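Local coordinates for putative alpha/beta hydrolase (Desulfitobacterium hafniense, PDB 4RPC), which is a putative alpha/beta hydrolase of unknown substrate, probably acting through a nucleophile carried on a nucleophile elbow, at residues F32-C37 with I53-G58; T36-I41 with A91-S96. All blocks are in the same frame, centred on the assembly; numbering follows the deposited sequence.

Contact 1 of 2, residues F32-C37 with I53-G58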
loop_
_atom_site.group_PDB
_atom_site.type_symbol
_atom_site.label_atom_id
_atom_site.label_comp_id
_atom_site.label_asym_id
_atom_site.label_seq_id
_atom_site.Cartn_x
_atom_site.Cartn_y
_atom_site.Cartn_z
ATOM N N PHE A 32 -6.161 1.391 7.079
ATOM C CA PHE A 32 -4.949 1.619 7.900
ATOM C C PHE A 32 -4.884 3.090 8.245
ATOM O O PHE A 32 -5.784 3.845 7.860
ATOM C CB PHE A 32 -3.684 1.170 7.165
ATOM C CG PHE A 32 -3.625 -0.307 6.882
ATOM C CD1 PHE A 32 -4.602 -1.175 7.342
ATOM C CD2 PHE A 32 -2.511 -0.852 6.240
ATOM C CE1 PHE A 32 -4.475 -2.554 7.150
ATOM C CE2 PHE A 32 -2.399 -2.215 6.021
ATOM C CZ PHE A 32 -3.389 -3.057 6.462
ATOM N N TYR A 33 -3.836 3.497 8.952
ATOM C CA TYR A 33 -3.656 4.869 9.331
ATOM C C TYR A 33 -2.218 5.253 9.140
ATOM O O TYR A 33 -1.347 4.508 9.494
ATOM C CB TYR A 33 -4.044 5.035 10.806
ATOM C CG TYR A 33 -4.123 6.460 11.287
ATOM C CD1 TYR A 33 -4.817 7.412 10.543
ATOM C CD2 TYR A 33 -3.559 6.854 12.510
ATOM C CE1 TYR A 33 -4.939 8.726 10.969
ATOM C CE2 TYR A 33 -3.671 8.169 12.951
ATOM C CZ TYR A 33 -4.350 9.116 12.169
ATOM O OH TYR A 33 -4.466 10.441 12.540
ATOM N N TRP A 34 -1.971 6.430 8.609
ATOM C CA TRP A 34 -0.632 6.874 8.273
ATOM C C TRP A 34 0.329 6.801 9.461
ATOM O O TRP A 34 1.467 6.416 9.276
ATOM C CB TRP A 34 -0.652 8.301 7.739
ATOM C CG TRP A 34 -0.830 9.358 8.812
ATOM C CD1 TRP A 34 -1.985 9.829 9.300
ATOM C CD2 TRP A 34 0.220 10.056 9.508
ATOM N NE1 TRP A 34 -1.748 10.771 10.269
ATOM C CE2 TRP A 34 -0.392 10.938 10.404
ATOM C CE3 TRP A 34 1.618 10.015 9.451
ATOM C CZ2 TRP A 34 0.341 11.789 11.256
ATOM C CZ3 TRP A 34 2.359 10.870 10.316
ATOM C CH2 TRP A 34 1.711 11.735 11.196
ATOM N N GLN A 35 -0.153 7.102 10.667
ATOM C CA GLN A 35 0.707 7.326 11.803
ATOM C C GLN A 35 1.045 6.058 12.485
ATOM O O GLN A 35 2.001 6.035 13.231
ATOM C CB GLN A 35 0.060 8.281 12.795
ATOM C CG GLN A 35 1.014 8.976 13.756
ATOM C CD GLN A 35 0.272 9.938 14.653
ATOM O OE1 GLN A 35 -0.872 9.700 15.017
ATOM N NE2 GLN A 35 0.917 11.031 15.020
ATOM N N THR A 36 0.260 5.003 12.275
ATOM C CA THR A 36 0.565 3.714 12.898
ATOM C C THR A 36 1.142 2.705 11.944
ATOM O O THR A 36 1.752 1.740 12.325
ATOM C CB THR A 36 -0.668 3.081 13.562
ATOM O OG1 THR A 36 -1.676 2.824 12.594
ATOM C CG2 THR A 36 -1.226 3.985 14.660
ATOM N N CYS A 37 0.875 2.902 10.678
ATOM C CA CYS A 37 1.362 2.020 9.641
ATOM C C CYS A 37 2.898 2.051 9.547
ATOM O O CYS A 37 3.528 1.025 9.419
ATOM C CB CYS A 37 0.763 2.521 8.314
ATOM S SG CYS A 37 0.715 1.212 7.137
ATOM N N ILE A 53 4.296 10.945 3.845
ATOM C CA ILE A 53 3.288 9.977 4.177
ATOM C C ILE A 53 1.884 10.528 3.983
ATOM O O ILE A 53 1.419 11.341 4.755
ATOM C CB ILE A 53 3.425 9.462 5.627
ATOM C CG1 ILE A 53 4.918 9.178 6.001
ATOM C CG2 ILE A 53 2.600 8.220 5.827
ATOM C CD1 ILE A 53 5.623 10.345 6.579
ATOM N N PRO A 54 1.201 10.116 2.914
ATOM C CA PRO A 54 -0.143 10.650 2.768
ATOM C C PRO A 54 -1.184 9.979 3.675
ATOM O O PRO A 54 -0.980 8.879 4.146
ATOM C CB PRO A 54 -0.474 10.328 1.307
ATOM C CG PRO A 54 0.476 9.249 0.897
ATOM C CD PRO A 54 1.711 9.534 1.673
ATOM N N GLU A 55 -2.310 10.639 3.898
ATOM C CA GLU A 55 -3.519 9.970 4.389
ATOM C C GLU A 55 -4.418 9.660 3.222
ATOM O O GLU A 55 -4.731 10.543 2.438
ATOM C CB GLU A 55 -4.282 10.919 5.267
ATOM C CG GLU A 55 -3.524 11.321 6.481
ATOM C CD GLU A 55 -4.289 12.302 7.353
ATOM O OE1 GLU A 55 -5.455 12.706 7.004
ATOM O OE2 GLU A 55 -3.672 12.657 8.374
ATOM N N LEU A 56 -4.815 8.420 3.049
ATOM C CA LEU A 56 -5.836 8.117 2.057
ATOM C C LEU A 56 -7.120 8.834 2.469
ATOM O O LEU A 56 -7.391 9.032 3.655
ATOM C CB LEU A 56 -6.076 6.612 1.966
ATOM C CG LEU A 56 -4.949 5.718 1.433
ATOM C CD1 LEU A 56 -5.473 4.292 1.319
ATOM C CD2 LEU A 56 -4.565 6.200 0.076
ATOM N N GLU A 57 -7.887 9.272 1.488
ATOM C CA GLU A 57 -9.151 9.942 1.773
ATOM C C GLU A 57 -9.983 9.218 2.805
ATOM O O GLU A 57 -10.135 8.010 2.779
ATOM C CB GLU A 57 -9.973 10.161 0.504
ATOM C CG GLU A 57 -9.358 11.210 -0.431
ATOM C CD GLU A 57 -8.256 10.663 -1.358
ATOM O OE1 GLU A 57 -7.878 9.489 -1.224
ATOM O OE2 GLU A 57 -7.807 11.413 -2.272
ATOM N N GLY A 58 -10.536 10.005 3.716
ATOM C CA GLY A 58 -11.363 9.509 4.821
ATOM C C GLY A 58 -10.656 8.761 5.960
ATOM O O GLY A 58 -11.334 8.377 6.920
#
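At the C-terminal end of strand 50-54 of the alpha/beta hydrolase sheet, W34 in the short helix 34-37 lies against I53, P54 and E55; W34 and E55 make the nearest backbone approach, 5.7 Å between their CA atoms. The indole is met from two directions. CG2 of I53 reaches the edge of the ring near its plane and packs on W34 CB at 3.8 Å, while P54 O stands 3.7 Å from the same W34 CB. On the pyrrole side, the extended chain of E55 brings its CG to 3.5 Å from W34 CD1 and its OE2 to 3.3 Å from W34 NE1. The angle is too poor for a hydrogen bond; the carboxylate plane is turned 27° from that of the indole. E55 OE2 is instead hydrogen-bonded to H14 NE2, and E55 OE1 forms a salt bridge with K12; H14 also stacks on the W34 ring. A chi1 of 76° and chi2 of -87° bring W34 CD1 and NE1 to E55. Cutting the residue back to an alanine would keep the CB that meets I53 but would probably leave H14 without its stacking partner and a gap beside E55 CG. Y33, the N-cap residue, accepts T36 N (3.2 Å) and C37 N (3.0 Å) at its O. The arrangement belongs to the beta-alpha-beta crossover from strand 23-27 to strand 50-54, part of the alpha/beta hydrolase fold.

Contact 2 of 2, residues T36-I41 with A91-S96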
loop_
_atom_site.group_PDB
_atom_site.type_symbol
_atom_site.label_atom_id
_atom_site.label_comp_id
_atom_site.label_asym_id
_atom_site.label_seq_id
_atom_site.Cartn_x
_atom_site.Cartn_y
_atom_site.Cartn_z
ATOM N N THR A 36 0.260 5.003 12.275
ATOM C CA THR A 36 0.565 3.714 12.898
ATOM C C THR A 36 1.142 2.705 11.944
ATOM O O THR A 36 1.752 1.740 12.325
ATOM C CB THR A 36 -0.668 3.081 13.562
ATOM O OG1 THR A 36 -1.676 2.824 12.594
ATOM C CG2 THR A 36 -1.226 3.985 14.660
ATOM N N CYS A 37 0.875 2.902 10.678
ATOM C CA CYS A 37 1.362 2.020 9.641
ATOM C C CYS A 37 2.898 2.051 9.547
ATOM O O CYS A 37 3.528 1.025 9.419
ATOM C CB CYS A 37 0.763 2.521 8.314
ATOM S SG CYS A 37 0.715 1.212 7.137
ATOM N N PHE A 38 3.458 3.259 9.631
ATOM C CA PHE A 38 4.836 3.541 9.329
ATOM C C PHE A 38 5.692 4.113 10.448
ATOM O O PHE A 38 6.803 4.551 10.190
ATOM C CB PHE A 38 4.836 4.529 8.129
ATOM C CG PHE A 38 4.195 3.954 6.889
ATOM C CD1 PHE A 38 4.710 2.784 6.334
ATOM C CD2 PHE A 38 3.127 4.570 6.284
ATOM C CE1 PHE A 38 4.155 2.229 5.197
ATOM C CE2 PHE A 38 2.561 4.016 5.159
ATOM C CZ PHE A 38 3.072 2.832 4.620
ATOM N N ALA A 39 5.230 4.067 11.675
ATOM C CA ALA A 39 6.002 4.596 12.807
ATOM C C ALA A 39 7.472 4.161 12.872
ATOM O O ALA A 39 8.362 5.001 12.881
ATOM C CB ALA A 39 5.297 4.326 14.131
ATOM N N ARG A 40 7.710 2.852 12.861
ATOM C CA ARG A 40 9.048 2.326 12.984
ATOM C C ARG A 40 9.862 2.636 11.776
ATOM O O ARG A 40 11.055 2.956 11.892
ATOM C CB ARG A 40 9.011 0.814 13.256
ATOM C CG ARG A 40 10.359 0.142 13.349
ATOM C CD ARG A 40 11.258 0.755 14.447
ATOM N NE ARG A 40 12.586 0.154 14.398
ATOM C CZ ARG A 40 12.908 -1.012 14.968
ATOM N NH1 ARG A 40 12.015 -1.708 15.658
ATOM N NH2 ARG A 40 14.128 -1.493 14.849
ATOM N N ILE A 41 9.235 2.601 10.598
ATOM C CA ILE A 41 9.996 2.880 9.378
ATOM C C ILE A 41 10.489 4.311 9.395
ATOM O O ILE A 41 11.625 4.598 9.063
ATOM C CB ILE A 41 9.157 2.600 8.111
ATOM C CG1 ILE A 41 8.945 1.083 8.004
ATOM C CG2 ILE A 41 9.849 3.121 6.847
ATOM C CD1 ILE A 41 7.878 0.669 7.005
ATOM N N ALA A 91 11.931 6.391 -3.848
ATOM C CA ALA A 91 11.131 5.168 -3.643
ATOM C C ALA A 91 9.724 5.452 -3.110
ATOM O O ALA A 91 9.558 6.267 -2.219
ATOM C CB ALA A 91 11.839 4.255 -2.656
ATOM N N ILE A 92 8.756 4.713 -3.613
ATOM C CA ILE A 92 7.448 4.585 -3.020
ATOM C C ILE A 92 7.248 3.158 -2.496
ATOM O O ILE A 92 7.423 2.177 -3.251
ATOM C CB ILE A 92 6.341 4.867 -4.037
ATOM C CG1 ILE A 92 6.659 6.126 -4.854
ATOM C CG2 ILE A 92 5.019 5.088 -3.318
ATOM C CD1 ILE A 92 5.527 6.432 -5.807
ATOM N N TYR A 93 6.956 3.042 -1.203
ATOM C CA TYR A 93 6.522 1.807 -0.646
ATOM C C TYR A 93 5.015 1.935 -0.517
ATOM O O TYR A 93 4.508 2.943 -0.047
ATOM C CB TYR A 93 7.198 1.522 0.697
ATOM C CG TYR A 93 6.559 0.374 1.411
ATOM C CD1 TYR A 93 6.970 -0.922 1.207
ATOM C CD2 TYR A 93 5.461 0.591 2.246
ATOM C CE1 TYR A 93 6.356 -1.975 1.850
ATOM C CE2 TYR A 93 4.848 -0.457 2.886
ATOM C CZ TYR A 93 5.294 -1.744 2.673
ATOM O OH TYR A 93 4.655 -2.755 3.358
ATOM N N GLY A 94 4.285 0.958 -1.004
ATOM C CA GLY A 94 2.873 0.975 -0.825
ATOM C C GLY A 94 2.394 -0.370 -0.423
ATOM O O GLY A 94 2.829 -1.396 -0.978
ATOM N N VAL A 95 1.525 -0.384 0.579
ATOM C CA VAL A 95 0.986 -1.632 1.057
ATOM C C VAL A 95 -0.462 -1.696 0.661
ATOM O O VAL A 95 -1.227 -0.762 0.891
ATOM C CB VAL A 95 1.183 -1.838 2.587
ATOM C CG1 VAL A 95 0.476 -0.763 3.385
ATOM C CG2 VAL A 95 0.667 -3.227 3.004
ATOM N N SER A 96 -0.812 -2.807 0.027
ATOM C CA SER A 96 -2.170 -3.126 -0.370
ATOM C C SER A 96 -2.692 -2.094 -1.357
ATOM O O SER A 96 -2.060 -1.858 -2.390
ATOM C CB SER A 96 -3.042 -3.251 0.905
ATOM O OG SER A 96 -4.143 -4.134 0.667
#
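The aromatic part of this contact is a rim-to-rim pair, F38 with Y93. CE1 of F38 comes to 3.6 Å from both CD2 and CE2 of Y93; neither ring lies over the face of the other, the planes stand at 90° and the centroids are 6.0 Å apart. Y93 CG is anti to the backbone N (chi1 169°), which places the ring where its CD2 and CE2 meet F38. The approach falls near the plane of the F38 ring, by CE1, while I41 CD1 lies in that plane at the neighbouring part of the rim, beside F38 CD1.

The aliphatic and sulfur part is looser: C37 SG meets V95 CG1 at 4.2 Å, and the same sulfur sits 3.8 Å above one face of the F38 ring, offset toward its rim. L245 of helix 243-247 touches C37, I41, Y93 and V95.

Polar interactions lie outside the pair of segments. Y93 OH is hydrogen-bonded to D119, and S96 OG to Q122, with a weak bond to H241; S96 occupies what is probably the nucleophile elbow. No hydrogen bond crosses between 36-41 and 91-96, and all four touching residues are buried, so the contact is held by apolar packing, with the polar end of Y93 satisfied by D119.

Both contacts start from the same part of the chain, sharing T36 and C37, and their centres lie about 9 Å apart. Contact 1 joins helix 34-37 to strand 50-54, which follows helix 39-45 in sequence; contact 2 comes back to strand 88-95, two places across the same mixed sheet, with strand 23-27 between. They touch directly: I53 CG2 is 3.7 Å from F38 CD2, and F32 CD2 is 4.1 Å from V95 CG1. The segment 32-41 therefore spans strands 50-54, 23-27 and 88-95 near the C-terminal ends of these strands, linking a partly buried contact on strand 50-54 to a buried one on strand 88-95, which leads into the probable nucleophile elbow.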